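Local atomic coordinates of DUF211 domain-containing protein (Archaeoglobus fulgidus DSM 4304, PDB entry 3BPD), a protein that is of unknown function but binds magnesium ions and assembles as a heptamer. Residues F[19-24]-F[49-54]. The protein carries 1 engineered substitution. Sequence-based numbering, arbitrary orientation.
Sequences PKTIVF and ENIKIT
The flat carboxylate of Glu-49 meets the methyl of Thr-21 through one oxygen. OE1 of Glu-49 lies 3.8 Å from CG2 of Thr-21. The methyl sits beyond OE1 and is tilted out of the carboxylate plane. The ring of Phe-24 is approached less closely. CD1 of Ile-51 lies over one face, off centre, and is 4.8 Å from CD2 of Phe-24. CD1 of Ile-53 comes instead to the edge, 4.8 Å from the same CD2 of Phe-24. Neither isoleucine is in tight contact with the ring.

The same Thr-21 methyl also touches Ile-51. CG2 of Thr-21 is 3.9 Å from CG2 of Ile-51 and 4.1 Å from CD1 of Ile-51, so both branch ends of Ile-51 meet it from the same side. The two side chains run past each other in opposite directions. Thr-21 has CG2 anti to its carbonyl carbon, with OG1 at chi1 53°, and this turns the methyl to the strand.

The segments belong to a ferredoxin-like fold, with two helices on a four-stranded antiparallel sheet. Here the first turn of helix 21-29 rests on strand 48-57. Lys-20 is the N-cap, and its O accepts a bond from Val-23 N at 3.0 Å.

Lys-15 of strand 6-16 links the two segments: Lys-15 NZ makes a salt bridge to Glu-49 OE1, which probably offsets the carboxylate charge beside the Thr-21 methyl, and a hydrogen bond to Pro-19 O. Ile-39 of strand 34-44 packs on both Thr-21 and Phe-24, and Val-82 of a neighbouring subunit also packs on Thr-21. The side chain of Glu-49 is about 7 Å from that of Asp-45, which binds magnesium together with Glu-43.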
# COMPACT_ATOMS: atom_id res chain seq x y z
N PRO F 19 8.53 -22.16 27.50
CA PRO F 19 8.74 -20.76 27.90
C PRO F 19 7.86 -19.81 27.10
O PRO F 19 7.30 -20.19 26.08
CB PRO F 19 10.22 -20.53 27.59
CG PRO F 19 10.82 -21.90 27.69
CD PRO F 19 9.78 -22.75 27.01
N LYS F 20 7.77 -18.57 27.55
CA LYS F 20 6.98 -17.57 26.84
C LYS F 20 7.64 -17.23 25.50
O LYS F 20 8.85 -17.45 25.32
CB LYS F 20 6.87 -16.30 27.68
CG LYS F 20 6.08 -16.50 28.94
CD LYS F 20 6.14 -15.30 29.88
CE LYS F 20 4.91 -15.32 30.81
NZ LYS F 20 4.51 -16.71 31.25
N THR F 21 6.87 -16.70 24.55
CA THR F 21 7.45 -16.37 23.25
C THR F 21 8.57 -15.33 23.33
O THR F 21 9.52 -15.38 22.54
CB THR F 21 6.39 -15.86 22.26
OG1 THR F 21 5.66 -14.78 22.86
CG2 THR F 21 5.43 -16.96 21.88
N ILE F 22 8.48 -14.39 24.27
CA ILE F 22 9.53 -13.38 24.37
C ILE F 22 10.89 -14.00 24.70
O ILE F 22 11.93 -13.38 24.51
CB ILE F 22 9.21 -12.30 25.44
CG1 ILE F 22 9.19 -12.91 26.82
CG2 ILE F 22 7.88 -11.66 25.15
CD1 ILE F 22 8.88 -11.89 27.89
N VAL F 23 10.88 -15.24 25.19
CA VAL F 23 12.11 -15.93 25.52
C VAL F 23 12.63 -16.58 24.24
O VAL F 23 13.84 -16.59 23.97
CB VAL F 23 11.86 -16.96 26.63
CG1 VAL F 23 13.17 -17.57 27.10
CG2 VAL F 23 11.14 -16.28 27.79
N PHE F 24 11.73 -17.13 23.43
CA PHE F 24 12.15 -17.72 22.16
C PHE F 24 12.81 -16.61 21.35
O PHE F 24 13.88 -16.79 20.78
CB PHE F 24 10.95 -18.24 21.38
CG PHE F 24 10.51 -19.60 21.81
CD1 PHE F 24 10.09 -19.82 23.12
CD2 PHE F 24 10.59 -20.67 20.93
CE1 PHE F 24 9.76 -21.08 23.55
CE2 PHE F 24 10.26 -21.95 21.35
CZ PHE F 24 9.84 -22.16 22.67
N GLU F 49 0.50 -23.39 21.95
CA GLU F 49 0.37 -22.17 21.16
C GLU F 49 0.93 -22.41 19.77
O GLU F 49 1.88 -23.17 19.60
CB GLU F 49 1.17 -21.01 21.77
CG GLU F 49 0.90 -20.71 23.22
CD GLU F 49 1.54 -19.42 23.66
OE1 GLU F 49 2.76 -19.25 23.42
OE2 GLU F 49 0.83 -18.57 24.24
N ASN F 50 0.31 -21.77 18.79
CA ASN F 50 0.79 -21.85 17.42
C ASN F 50 1.35 -20.45 17.18
O ASN F 50 0.66 -19.45 17.41
CB ASN F 50 -0.34 -22.18 16.46
CG ASN F 50 -0.70 -23.66 16.45
OD1 ASN F 50 0.16 -24.51 16.20
ND2 ASN F 50 -1.97 -23.99 16.72
N ILE F 51 2.60 -20.38 16.76
CA ILE F 51 3.25 -19.10 16.52
C ILE F 51 4.01 -19.08 15.18
O ILE F 51 4.49 -20.12 14.72
CB ILE F 51 4.25 -18.78 17.67
CG1 ILE F 51 5.35 -19.85 17.73
CG2 ILE F 51 3.51 -18.75 19.00
CD1 ILE F 51 6.38 -19.62 18.84
N LYS F 52 4.09 -17.90 14.57
CA LYS F 52 4.82 -17.72 13.31
C LYS F 52 6.15 -17.00 13.63
O LYS F 52 6.14 -15.91 14.19
CB LYS F 52 4.01 -16.86 12.33
CG LYS F 52 3.68 -17.56 11.02
CD LYS F 52 2.62 -18.64 11.22
CE LYS F 52 2.29 -19.37 9.94
NZ LYS F 52 0.97 -20.06 10.06
N ILE F 53 7.27 -17.63 13.29
CA ILE F 53 8.59 -17.04 13.56
C ILE F 53 9.27 -16.56 12.28
O ILE F 53 9.44 -17.32 11.33
CB ILE F 53 9.55 -18.04 14.25
CG1 ILE F 53 8.99 -18.46 15.62
CG2 ILE F 53 10.92 -17.41 14.41
CD1 ILE F 53 9.81 -19.56 16.34
N THR F 54 9.66 -15.29 12.26
CA THR F 54 10.34 -14.72 11.11
C THR F 54 11.74 -14.36 11.58
O THR F 54 11.91 -13.56 12.50
CB THR F 54 9.62 -13.44 10.60
OG1 THR F 54 8.29 -13.76 10.21
CG2 THR F 54 10.35 -12.85 9.40